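Aminoacyl-histidine dipeptidase (Vibrio alginolyticus, PDB 3MRU) probably hydrolyses dipeptides, including Xaa-His dipeptides such as carnosine, as a metallopeptidase of the M20 family that carries zinc ions. Local coordinates at residues Gly344-Ser349 and Val431-Leu436; Gly183-Ile188 and Arg369-Ser374; Leu248-Phe253 and Ala319-Phe324; Phe194-Asp199 and Gln314-Ala319. All coordinates share one frame; numbering follows the deposited sequence.

Interaction 1: Gly344-Ser349 and Val431-Leu436; sequences GVVETS and VIHAGL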
loop_
_atom_site.group_PDB
_atom_site.type_symbol
_atom_site.label_atom_id
_atom_site.label_comp_id
_atom_site.label_asym_id
_atom_site.label_seq_id
_atom_site.Cartn_x
_atom_site.Cartn_y
_atom_site.Cartn_z
ATOM N N GLY A 344 5.636 -13.095 13.737
ATOM C CA GLY A 344 5.140 -13.627 12.449
ATOM C C GLY A 344 4.767 -12.734 11.267
ATOM O O GLY A 344 3.879 -13.065 10.480
ATOM N N VAL A 345 5.481 -11.621 11.132
ATOM C CA VAL A 345 5.230 -10.608 10.118
ATOM C C VAL A 345 6.370 -10.627 9.121
ATOM O O VAL A 345 7.537 -10.774 9.514
ATOM C CB VAL A 345 5.229 -9.235 10.874
ATOM C CG1 VAL A 345 5.280 -8.033 9.920
ATOM C CG2 VAL A 345 4.031 -9.132 11.791
ATOM N N VAL A 346 6.036 -10.476 7.840
ATOM C CA VAL A 346 7.053 -10.386 6.781
ATOM C C VAL A 346 7.880 -9.098 6.864
ATOM O O VAL A 346 7.354 -7.989 6.729
ATOM C CB VAL A 346 6.440 -10.460 5.389
ATOM C CG1 VAL A 346 7.535 -10.404 4.353
ATOM C CG2 VAL A 346 5.601 -11.717 5.228
ATOM N N GLU A 347 9.177 -9.245 7.081
ATOM C CA GLU A 347 10.060 -8.093 7.081
ATOM C C GLU A 347 10.462 -7.637 5.672
ATOM O O GLU A 347 10.418 -6.442 5.384
ATOM C CB GLU A 347 11.294 -8.356 7.922
ATOM C CG GLU A 347 12.137 -7.126 8.136
ATOM C CD GLU A 347 13.392 -7.418 8.930
ATOM O OE1 GLU A 347 14.247 -8.219 8.456
ATOM O OE2 GLU A 347 13.515 -6.838 10.036
ATOM N N THR A 348 10.869 -8.565 4.808
ATOM C CA THR A 348 11.293 -8.193 3.457
ATOM C C THR A 348 10.715 -9.150 2.421
ATOM O O THR A 348 10.535 -10.331 2.708
ATOM C CB THR A 348 12.847 -8.137 3.296
ATOM O OG1 THR A 348 13.456 -7.422 4.375
ATOM C CG2 THR A 348 13.208 -7.427 2.015
ATOM N N SER A 349 10.418 -8.643 1.226
ATOM C CA SER A 349 9.910 -9.488 0.167
ATOM C C SER A 349 10.037 -8.810 -1.173
ATOM O O SER A 349 10.303 -7.608 -1.248
ATOM C CB SER A 349 8.449 -9.810 0.390
ATOM O OG SER A 349 7.673 -8.656 0.134
ATOM N N VAL A 431 0.798 -4.818 11.321
ATOM C CA VAL A 431 1.855 -4.298 10.458
ATOM C C VAL A 431 1.478 -4.701 9.041
ATOM O O VAL A 431 1.426 -5.888 8.738
ATOM C CB VAL A 431 3.246 -4.872 10.814
ATOM C CG1 VAL A 431 4.269 -4.471 9.783
ATOM C CG2 VAL A 431 3.696 -4.358 12.135
ATOM N N ILE A 432 1.168 -3.735 8.182
ATOM C CA ILE A 432 0.848 -4.084 6.797
ATOM C C ILE A 432 2.078 -4.030 5.934
ATOM O O ILE A 432 2.932 -3.149 6.074
ATOM C CB ILE A 432 -0.304 -3.254 6.102
ATOM C CG1 ILE A 432 -0.506 -1.883 6.739
ATOM C CG2 ILE A 432 -1.599 -4.046 6.058
ATOM C CD1 ILE A 432 0.584 -0.880 6.432
ATOM N N HIS A 433 2.148 -4.990 5.029
ATOM C CA HIS A 433 3.247 -5.063 4.117
ATOM C C HIS A 433 2.837 -4.177 2.950
ATOM O O HIS A 433 2.649 -4.663 1.822
ATOM C CB HIS A 433 3.480 -6.515 3.688
ATOM C CG HIS A 433 4.907 -6.814 3.381
ATOM N ND1 HIS A 433 5.907 -6.672 4.314
ATOM C CD2 HIS A 433 5.506 -7.216 2.239
ATOM C CE1 HIS A 433 7.065 -6.972 3.756
ATOM N NE2 HIS A 433 6.848 -7.313 2.500
ATOM N N ALA A 434 2.691 -2.877 3.248
ATOM C CA ALA A 434 2.200 -1.884 2.294
ATOM C C ALA A 434 2.606 -0.458 2.690
ATOM O O ALA A 434 3.142 -0.223 3.773
ATOM C CB ALA A 434 0.721 -1.981 2.095
ATOM N N GLY A 435 2.350 0.493 1.796
ATOM C CA GLY A 435 2.708 1.887 2.025
ATOM C C GLY A 435 1.581 2.701 2.625
ATOM O O GLY A 435 0.444 2.648 2.156
ATOM N N LEU A 436 1.920 3.430 3.686
ATOM C CA LEU A 436 1.041 4.379 4.349
ATOM C C LEU A 436 1.798 5.689 4.556
ATOM O O LEU A 436 3.011 5.682 4.795
ATOM C CB LEU A 436 0.610 3.871 5.721
ATOM C CG LEU A 436 0.107 2.463 6.020
ATOM C CD1 LEU A 436 -0.094 2.367 7.529
ATOM C CD2 LEU A 436 -1.165 2.073 5.284
#
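S349 OG and H433 NE2 lie 2.8 Å apart and share a hydrogen bond in which either could be the donor. The hydroxyl stands between the backbone N and carbonyl carbon of S349 (chi1 72°), and this brings it to the edge of the imidazole, in the ring plane. One face of the same ring is covered by V346. Its CG1, anti to the backbone N (chi1 -178°), sits 3.9 Å from the ring centroid and 29° off the ring normal, a CH-pi contact in which the two side chains cross at about a right angle. V346 O is 3.1 Å from H433 ND1, and E347 O is also at the ring edge. The imidazole is thus gripped from its edge and from one face, which should restrict its rotation. H433 is the centre of an inverse gamma turn, closed by a weak bond from A434 N to I432 O. Nearer the start of both segments, V345 CG1 meets V431 CG1 at 3.7 Å, again crosswise. H433, just past strand 430-432, and V431, within it, reach to the early part of strand 346-358. R369 of strand 361-370 touches both S349 and H433, V346 also packs on V335 and M338 of strand 334-338, and V431 leans on M182 of strand 181-199.

Interaction 2: Gly183-Ile188 and Arg369-Ser374; sequences GCAGGI and RSLIDS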
loop_
_atom_site.group_PDB
_atom_site.type_symbol
_atom_site.label_atom_id
_atom_site.label_comp_id
_atom_site.label_asym_id
_atom_site.label_seq_id
_atom_site.Cartn_x
_atom_site.Cartn_y
_atom_site.Cartn_z
ATOM N N GLY A 183 3.634 -0.245 12.107
ATOM C CA GLY A 183 4.639 -0.265 11.065
ATOM C C GLY A 183 4.083 -0.584 9.703
ATOM O O GLY A 183 2.977 -1.147 9.569
ATOM N N CYS A 184 4.866 -0.225 8.682
ATOM C CA CYS A 184 4.583 -0.651 7.307
ATOM C C CYS A 184 5.846 -0.825 6.468
ATOM O O CYS A 184 6.936 -0.434 6.869
ATOM C CB CYS A 184 3.607 0.316 6.624
ATOM S SG CYS A 184 4.264 1.949 6.434
ATOM N N ALA A 185 5.663 -1.417 5.296
ATOM C CA ALA A 185 6.742 -1.638 4.349
ATOM C C ALA A 185 6.982 -0.447 3.434
ATOM O O ALA A 185 6.043 0.191 2.963
ATOM C CB ALA A 185 6.449 -2.886 3.516
ATOM N N GLY A 186 8.254 -0.158 3.183
ATOM C CA GLY A 186 8.644 0.741 2.106
ATOM C C GLY A 186 8.574 -0.072 0.842
ATOM O O GLY A 186 8.129 -1.224 0.862
ATOM N N GLY A 187 8.996 0.505 -0.267
ATOM C CA GLY A 187 9.042 -0.271 -1.490
ATOM C C GLY A 187 9.976 0.330 -2.503
ATOM O O GLY A 187 10.485 1.429 -2.287
ATOM N N ILE A 188 10.203 -0.385 -3.601
ATOM C CA ILE A 188 10.943 0.163 -4.718
ATOM C C ILE A 188 10.732 -0.685 -5.967
ATOM O O ILE A 188 10.745 -1.921 -5.899
ATOM C CB ILE A 188 12.405 0.244 -4.374
ATOM C CG1 ILE A 188 13.165 1.047 -5.421
ATOM C CG2 ILE A 188 12.966 -1.152 -4.165
ATOM C CD1 ILE A 188 13.501 0.387 -6.696
ATOM N N ARG A 369 9.567 -4.979 -1.350
ATOM C CA ARG A 369 8.960 -4.373 -0.179
ATOM C C ARG A 369 9.781 -4.718 1.039
ATOM O O ARG A 369 10.427 -5.775 1.078
ATOM C CB ARG A 369 7.588 -4.936 0.026
ATOM C CG ARG A 369 6.633 -4.544 -0.998
ATOM C CD ARG A 369 5.374 -5.294 -0.722
ATOM N NE ARG A 369 4.358 -5.057 -1.736
ATOM C CZ ARG A 369 3.809 -3.876 -1.975
ATOM N NH1 ARG A 369 4.208 -2.809 -1.292
ATOM N NH2 ARG A 369 2.893 -3.759 -2.919
ATOM N N SER A 370 9.742 -3.835 2.036
ATOM C CA SER A 370 10.430 -4.062 3.296
ATOM C C SER A 370 10.020 -3.053 4.369
ATOM O O SER A 370 9.688 -1.910 4.060
ATOM C CB SER A 370 11.940 -4.124 3.079
ATOM O OG SER A 370 12.569 -4.348 4.322
ATOM N N LEU A 371 10.098 -3.489 5.630
ATOM C CA LEU A 371 9.853 -2.632 6.781
ATOM C C LEU A 371 11.184 -1.989 7.106
ATOM O O LEU A 371 11.269 -0.768 7.254
ATOM C CB LEU A 371 9.360 -3.416 7.987
ATOM C CG LEU A 371 8.357 -4.552 7.804
ATOM C CD1 LEU A 371 8.152 -5.244 9.129
ATOM C CD2 LEU A 371 7.033 -4.036 7.297
ATOM N N ILE A 372 12.237 -2.796 7.215
ATOM C CA ILE A 372 13.568 -2.198 7.364
ATOM C C ILE A 372 14.086 -1.756 5.982
ATOM O O ILE A 372 14.236 -2.564 5.064
ATOM C CB ILE A 372 14.599 -3.097 8.129
ATOM C CG1 ILE A 372 14.045 -3.526 9.500
ATOM C CG2 ILE A 372 15.945 -2.347 8.291
ATOM C CD1 ILE A 372 13.817 -2.419 10.541
ATOM N N ASP A 373 14.334 -0.462 5.836
ATOM C CA ASP A 373 14.792 0.061 4.564
ATOM C C ASP A 373 16.189 -0.444 4.254
ATOM O O ASP A 373 16.616 -0.473 3.091
ATOM C CB ASP A 373 14.742 1.584 4.570
ATOM C CG ASP A 373 13.312 2.121 4.735
ATOM O OD1 ASP A 373 12.349 1.413 4.315
ATOM O OD2 ASP A 373 13.153 3.244 5.290
ATOM N N SER A 374 16.893 -0.858 5.303
ATOM C CA SER A 374 18.196 -1.481 5.171
ATOM C C SER A 374 18.086 -2.816 4.386
ATOM O O SER A 374 18.898 -3.111 3.490
ATOM C CB SER A 374 18.765 -1.667 6.570
ATOM O OG SER A 374 19.937 -2.445 6.553
#
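G186 and S370 form an antiparallel hydrogen-bonded pair, and G187 with R369 is the next, non-hydrogen-bonded pair, whose CA atoms are 4.3 Å apart. S370 N donates to G186 O over 3.3 Å. The return bond, G186 N to S370 O, is modelled so short that its length is doubtful. Beyond the paired residues the carbonyl of S370 also faces A185, whose CA makes a CH...O contact with it. L371 reaches back over the other strand: with CG anti to the carbonyl carbon (chi1 -40°), CD2 comes to rest 3.5 Å from C184 C and 4.0 Å from A185 CB. R369 lays its CB 3.8 Å from G186 O and runs on extended, carrying NE to S220 OG. S370 OG donates to I372 O over 2.6 Å, just ahead of helix 373-389; E347 O and T348 OG1 also lie within bonding distance, and the one proton cannot serve both carbonyls fully. D373 brings OD1 to 4.4 Å from G186 CA, but OD1 is hydrogen-bonded to G402 N. The C184 side chain is about 10 Å from that of E149, a zinc-binding residue of this protein. The attachment is chiefly backbone to backbone, with L371 adding an apolar touch, while the polar ends of R369 and D373 are directed to other parts of the chain.

Interaction 3: Leu248-Phe253 and Ala319-Phe324; sequences LRLVEF and ADQQRF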
loop_
_atom_site.group_PDB
_atom_site.type_symbol
_atom_site.label_atom_id
_atom_site.label_comp_id
_atom_site.label_asym_id
_atom_site.label_seq_id
_atom_site.Cartn_x
_atom_site.Cartn_y
_atom_site.Cartn_z
ATOM N N LEU A 248 14.580 -27.043 -26.955
ATOM C CA LEU A 248 13.608 -26.042 -27.385
ATOM C C LEU A 248 14.110 -24.605 -27.300
ATOM O O LEU A 248 14.898 -24.252 -26.431
ATOM C CB LEU A 248 12.281 -26.187 -26.655
ATOM C CG LEU A 248 12.213 -26.346 -25.150
ATOM C CD1 LEU A 248 12.595 -25.066 -24.485
ATOM C CD2 LEU A 248 10.783 -26.702 -24.817
ATOM N N ARG A 249 13.612 -23.794 -28.231
ATOM C CA ARG A 249 14.076 -22.446 -28.463
ATOM C C ARG A 249 12.947 -21.497 -28.155
ATOM O O ARG A 249 11.774 -21.820 -28.331
ATOM C CB ARG A 249 14.472 -22.308 -29.912
ATOM C CG ARG A 249 15.392 -23.405 -30.389
ATOM C CD ARG A 249 16.846 -23.116 -30.011
ATOM N NE ARG A 249 17.272 -21.763 -30.406
ATOM C CZ ARG A 249 17.495 -21.373 -31.667
ATOM N NH1 ARG A 249 17.329 -22.224 -32.678
ATOM N NH2 ARG A 249 17.873 -20.121 -31.924
ATOM N N LEU A 250 13.313 -20.309 -27.709
ATOM C CA LEU A 250 12.373 -19.403 -27.089
ATOM C C LEU A 250 12.000 -18.227 -27.971
ATOM O O LEU A 250 12.864 -17.501 -28.468
ATOM C CB LEU A 250 13.004 -18.881 -25.808
ATOM C CG LEU A 250 12.396 -17.794 -24.943
ATOM C CD1 LEU A 250 11.240 -18.339 -24.151
ATOM C CD2 LEU A 250 13.481 -17.314 -24.014
ATOM N N VAL A 251 10.707 -18.045 -28.185
ATOM C CA VAL A 251 10.249 -16.868 -28.922
ATOM C C VAL A 251 9.604 -15.760 -28.072
ATOM O O VAL A 251 9.931 -14.586 -28.201
ATOM C CB VAL A 251 9.359 -17.256 -30.193
ATOM C CG1 VAL A 251 8.747 -18.645 -30.076
ATOM C CG2 VAL A 251 8.291 -16.210 -30.495
ATOM N N GLU A 252 8.726 -16.170 -27.169
ATOM C CA GLU A 252 7.855 -15.256 -26.451
ATOM C C GLU A 252 7.749 -15.645 -24.952
ATOM O O GLU A 252 7.693 -16.830 -24.617
ATOM C CB GLU A 252 6.469 -15.247 -27.122
ATOM C CG GLU A 252 5.411 -14.360 -26.487
ATOM C CD GLU A 252 5.559 -12.911 -26.870
ATOM O OE1 GLU A 252 4.514 -12.226 -26.997
ATOM O OE2 GLU A 252 6.716 -12.456 -27.044
ATOM N N PHE A 253 7.715 -14.639 -24.078
ATOM C CA PHE A 253 7.551 -14.815 -22.634
ATOM C C PHE A 253 6.748 -13.607 -22.103
ATOM O O PHE A 253 7.255 -12.483 -22.028
ATOM C CB PHE A 253 8.934 -14.909 -21.942
ATOM C CG PHE A 253 8.935 -15.635 -20.594
ATOM C CD1 PHE A 253 10.006 -16.456 -20.248
ATOM C CD2 PHE A 253 7.892 -15.488 -19.677
ATOM C CE1 PHE A 253 10.034 -17.121 -19.022
ATOM C CE2 PHE A 253 7.913 -16.153 -18.457
ATOM C CZ PHE A 253 8.987 -16.970 -18.133
ATOM N N ALA A 319 22.683 -17.648 -26.512
ATOM C CA ALA A 319 23.346 -16.988 -25.388
ATOM C C ALA A 319 22.405 -16.050 -24.654
ATOM O O ALA A 319 22.548 -15.853 -23.450
ATOM C CB ALA A 319 24.586 -16.241 -25.850
ATOM N N ASP A 320 21.444 -15.483 -25.377
ATOM C CA ASP A 320 20.412 -14.644 -24.766
ATOM C C ASP A 320 19.352 -15.473 -24.038
ATOM O O ASP A 320 18.928 -15.130 -22.931
ATOM C CB ASP A 320 19.755 -13.739 -25.818
ATOM C CG ASP A 320 20.684 -12.621 -26.312
ATOM O OD1 ASP A 320 21.597 -12.204 -25.539
ATOM O OD2 ASP A 320 20.482 -12.162 -27.474
ATOM N N GLN A 321 18.920 -16.556 -24.681
ATOM C CA GLN A 321 17.992 -17.509 -24.076
ATOM C C GLN A 321 18.591 -18.036 -22.787
ATOM O O GLN A 321 17.944 -18.049 -21.742
ATOM C CB GLN A 321 17.739 -18.672 -25.024
ATOM C CG GLN A 321 16.778 -19.678 -24.500
ATOM C CD GLN A 321 16.126 -20.474 -25.597
ATOM O OE1 GLN A 321 15.685 -21.594 -25.369
ATOM N NE2 GLN A 321 16.045 -19.898 -26.798
ATOM N N GLN A 322 19.843 -18.446 -22.862
ATOM C CA GLN A 322 20.499 -18.985 -21.700
ATOM C C GLN A 322 20.526 -18.004 -20.525
ATOM O O GLN A 322 19.948 -18.306 -19.460
ATOM C CB GLN A 322 21.871 -19.538 -22.077
ATOM C CG GLN A 322 21.710 -20.681 -23.082
ATOM C CD GLN A 322 22.966 -21.507 -23.317
ATOM O OE1 GLN A 322 24.096 -21.016 -23.167
ATOM N NE2 GLN A 322 22.772 -22.773 -23.713
ATOM N N ARG A 323 21.121 -16.823 -20.737
ATOM C CA ARG A 323 21.305 -15.831 -19.658
ATOM C C ARG A 323 19.996 -15.294 -19.058
ATOM O O ARG A 323 19.900 -15.073 -17.855
ATOM C CB ARG A 323 22.263 -14.706 -20.078
ATOM C CG ARG A 323 21.707 -13.680 -21.047
ATOM C CD ARG A 323 22.827 -12.947 -21.816
ATOM N NE ARG A 323 22.255 -11.983 -22.748
ATOM C CZ ARG A 323 21.902 -10.752 -22.403
ATOM N NH1 ARG A 323 22.093 -10.327 -21.160
ATOM N NH2 ARG A 323 21.358 -9.943 -23.297
ATOM N N PHE A 324 18.988 -15.118 -19.897
ATOM C CA PHE A 324 17.706 -14.664 -19.407
ATOM C C PHE A 324 17.108 -15.737 -18.500
ATOM O O PHE A 324 16.637 -15.440 -17.395
ATOM C CB PHE A 324 16.759 -14.325 -20.568
ATOM C CG PHE A 324 15.314 -14.220 -20.163
ATOM C CD1 PHE A 324 14.899 -13.272 -19.257
ATOM C CD2 PHE A 324 14.370 -15.094 -20.682
ATOM C CE1 PHE A 324 13.563 -13.195 -18.898
ATOM C CE2 PHE A 324 13.033 -15.019 -20.330
ATOM C CZ PHE A 324 12.623 -14.077 -19.447
#
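Q321 is the first residue of 319-324 to reach strand 249-255, its side chain extended with CG anti to the backbone N (chi1 -179°). Its CG passes 4.1 Å from L250 CD2, and its CD ends 3.5 Å from L250 CB. The amide end lies beside the L248 and L250 backbone. Which amide atom is oxygen and which nitrogen is uncertain in the model, but a group turned the other way could bond to L248 O and L250 N. Further along, R323 turns from the strand and grips D320 side-on: D320 OD1 lies in the guanidinium plane and accepts from R323 NE at 2.9 Å and from NH2. This salt bridge occupies another side of helix 318-330, where D320 OD2 also takes the backbone N of T197. The helix crosses the strand at 79°, their short axes 9.0 Å apart, as a helix laid over one face of a beta sheet. Strand 249-255 carries a classic beta bulge, V251 and E252 both facing T269; L250 and F253 lie before and after it, and both point to the helix. F324 comes last. Its CG is anti to the backbone N (chi1 164°), which projects the ring toward the strand, where CD2 touches L250 CD2 at 4.1 Å. F253 CD1 meets the edge of this ring, 3.4 Å from F324 CE2; the two rings have centroids 5.5 Å apart and planes nearly perpendicular. F194 adds an edge-to-face neighbour to F324, while F253 continues onto L328 of the same helix.

Interaction 4: Phe194-Asp199 and Gln314-Ala319; sequences FDITRD and QVFAIA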
loop_
_atom_site.group_PDB
_atom_site.type_symbol
_atom_site.label_atom_id
_atom_site.label_comp_id
_atom_site.label_asym_id
_atom_site.label_seq_id
_atom_site.Cartn_x
_atom_site.Cartn_y
_atom_site.Cartn_z
ATOM N N PHE A 194 16.955 -6.849 -20.842
ATOM C CA PHE A 194 17.879 -7.678 -21.620
ATOM C C PHE A 194 17.968 -7.188 -23.057
ATOM O O PHE A 194 16.943 -6.906 -23.695
ATOM C CB PHE A 194 17.442 -9.154 -21.599
ATOM C CG PHE A 194 17.575 -9.796 -20.251
ATOM C CD1 PHE A 194 16.567 -9.656 -19.295
ATOM C CD2 PHE A 194 18.710 -10.515 -19.928
ATOM C CE1 PHE A 194 16.692 -10.203 -18.053
ATOM C CE2 PHE A 194 18.840 -11.086 -18.679
ATOM C CZ PHE A 194 17.836 -10.920 -17.739
ATOM N N ASP A 195 19.188 -7.069 -23.570
ATOM C CA ASP A 195 19.324 -6.642 -24.944
ATOM C C ASP A 195 19.569 -7.825 -25.874
ATOM O O ASP A 195 20.725 -8.222 -26.128
ATOM C CB ASP A 195 20.346 -5.518 -25.078
ATOM C CG ASP A 195 19.701 -4.142 -24.955
ATOM O OD1 ASP A 195 18.626 -3.918 -25.580
ATOM O OD2 ASP A 195 20.261 -3.287 -24.231
ATOM N N ILE A 196 18.458 -8.367 -26.379
ATOM C CA ILE A 196 18.474 -9.611 -27.145
ATOM C C ILE A 196 18.397 -9.437 -28.646
ATOM O O ILE A 196 17.768 -8.495 -29.161
ATOM C CB ILE A 196 17.369 -10.630 -26.712
ATOM C CG1 ILE A 196 15.964 -10.140 -27.071
ATOM C CG2 ILE A 196 17.468 -10.934 -25.227
ATOM C CD1 ILE A 196 14.878 -11.215 -27.044
ATOM N N THR A 197 19.056 -10.387 -29.315
ATOM C CA THR A 197 19.027 -10.552 -30.774
ATOM C C THR A 197 18.450 -11.931 -31.155
ATOM O O THR A 197 18.505 -12.886 -30.363
ATOM C CB THR A 197 20.432 -10.384 -31.380
ATOM O OG1 THR A 197 21.319 -11.343 -30.783
ATOM C CG2 THR A 197 20.943 -8.971 -31.124
ATOM N N ARG A 198 17.908 -12.030 -32.365
ATOM C CA ARG A 198 17.162 -13.208 -32.760
ATOM C C ARG A 198 17.672 -13.926 -33.991
ATOM O O ARG A 198 18.025 -13.300 -34.990
ATOM C CB ARG A 198 15.715 -12.836 -32.971
ATOM C CG ARG A 198 15.004 -12.616 -31.692
ATOM C CD ARG A 198 13.640 -12.146 -31.970
ATOM N NE ARG A 198 12.729 -12.700 -30.986
ATOM C CZ ARG A 198 12.271 -12.034 -29.938
ATOM N NH1 ARG A 198 11.437 -12.636 -29.109
ATOM N NH2 ARG A 198 12.643 -10.773 -29.731
ATOM N N ASP A 199 17.696 -15.255 -33.902
ATOM C CA ASP A 199 18.027 -16.131 -35.023
ATOM C C ASP A 199 16.803 -16.933 -35.402
ATOM O O ASP A 199 16.020 -17.322 -34.532
ATOM C CB ASP A 199 19.191 -17.039 -34.656
ATOM C CG ASP A 199 20.460 -16.253 -34.381
ATOM O OD1 ASP A 199 21.455 -16.878 -33.952
ATOM O OD2 ASP A 199 20.474 -15.007 -34.593
ATOM N N GLN A 314 11.441 -15.525 -35.318
ATOM C CA GLN A 314 12.793 -15.193 -34.906
ATOM C C GLN A 314 12.958 -15.567 -33.431
ATOM O O GLN A 314 12.509 -14.858 -32.531
ATOM C CB GLN A 314 13.114 -13.711 -35.165
ATOM C CG GLN A 314 13.340 -13.366 -36.627
ATOM C CD GLN A 314 14.531 -14.117 -37.191
ATOM O OE1 GLN A 314 15.552 -14.296 -36.516
ATOM N NE2 GLN A 314 14.401 -14.581 -38.430
ATOM N N VAL A 315 13.575 -16.719 -33.199
ATOM C CA VAL A 315 13.837 -17.213 -31.852
ATOM C C VAL A 315 14.980 -16.405 -31.191
ATOM O O VAL A 315 15.817 -15.842 -31.892
ATOM C CB VAL A 315 14.154 -18.729 -31.920
ATOM C CG1 VAL A 315 14.991 -19.171 -30.753
ATOM C CG2 VAL A 315 12.860 -19.521 -31.979
ATOM N N PHE A 316 14.988 -16.330 -29.856
ATOM C CA PHE A 316 16.118 -15.789 -29.098
ATOM C C PHE A 316 17.382 -16.467 -29.525
ATOM O O PHE A 316 17.407 -17.690 -29.638
ATOM C CB PHE A 316 15.985 -16.165 -27.634
ATOM C CG PHE A 316 15.090 -15.285 -26.848
ATOM C CD1 PHE A 316 13.802 -14.999 -27.284
ATOM C CD2 PHE A 316 15.517 -14.781 -25.638
ATOM C CE1 PHE A 316 12.968 -14.207 -26.533
ATOM C CE2 PHE A 316 14.687 -13.992 -24.887
ATOM C CZ PHE A 316 13.406 -13.707 -25.330
ATOM N N ALA A 317 18.448 -15.704 -29.706
ATOM C CA ALA A 317 19.759 -16.319 -29.811
ATOM C C ALA A 317 19.965 -17.238 -28.607
ATOM O O ALA A 317 19.312 -17.076 -27.577
ATOM C CB ALA A 317 20.834 -15.263 -29.858
ATOM N N ILE A 318 20.869 -18.203 -28.735
ATOM C CA ILE A 318 21.125 -19.144 -27.637
ATOM C C ILE A 318 21.610 -18.439 -26.370
ATOM O O ILE A 318 20.992 -18.590 -25.303
ATOM C CB ILE A 318 22.075 -20.344 -28.040
ATOM C CG1 ILE A 318 21.711 -21.605 -27.246
ATOM C CG2 ILE A 318 23.570 -20.002 -27.891
ATOM C CD1 ILE A 318 20.799 -21.482 -26.019
ATOM N N ALA A 319 22.683 -17.648 -26.512
ATOM C CA ALA A 319 23.346 -16.988 -25.388
ATOM C C ALA A 319 22.405 -16.050 -24.654
ATOM O O ALA A 319 22.548 -15.853 -23.450
ATOM C CB ALA A 319 24.586 -16.241 -25.850
#
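I196 and F316 make the dense part of the contact: CD1 of I196 sits over one face of the ring, 3.5 Å from its centroid and 16° off the normal. I196 CG1 lies between the backbone N and carbonyl carbon (chi1 69°), which carries CD1 to that face. Beside this pair R198 spreads over the 314-316 backbone. Its NE donates to Q314 O over 2.7 Å, the oxygen lying close to the guanidinium plane, while NH1 stands obliquely 3.4 Å from F316 CE1. NH1 and NH2 continue to other strands, NH2 to E358 O and NH1, more weakly, to V251 O. The backbone beneath is a short antiparallel pairing in which strand 315-316 is added to the end of strand 181-199. R198 with F316 is the non-hydrogen-bonded pair and D199 with V315 the hydrogen-bonded one; D199 N meets V315 O at 2.8 Å, whereas the return bond from V315 N is weak. A317, at the N-cap position of helix 318-330, adds a bond from its N to T197 O at 2.9 Å. The outer side is looser. T197 and D199 are exposed, and their side-chain ends keep their distance from A317 CB, with T197 OG1 at 4.1 Å and D199 OD1 at 4.4 Å from it. Q314 bends back toward D199 with its CB 3.5 Å from R198 CB, but the amide may be turned over in the model, leaving its polar contact with the R198 carbonyl undecided.

From the N terminus, strand 181-199 supplies 183-188 to interaction 2 and, further on, 194-199 to interaction 4; 248-253 then opens interaction 3. Interaction 4 closes at 314-319, adding strand 315-316 to strand 181-199, and interaction 3 at 319-324, setting helix 318-330 on strand 249-255. These two cross, share A319, and nest inside the long loop that interaction 2 closes at 369-374. Before that closure 344-349 opens interaction 1, which closes at 431-436 and so crosses interaction 2. Interactions 1 and 2 touch, joining the ends of strands 346-358, 361-370 and 181-199 with strand 430-432, their centres about 33 to 38 Å from those of interactions 3 and 4.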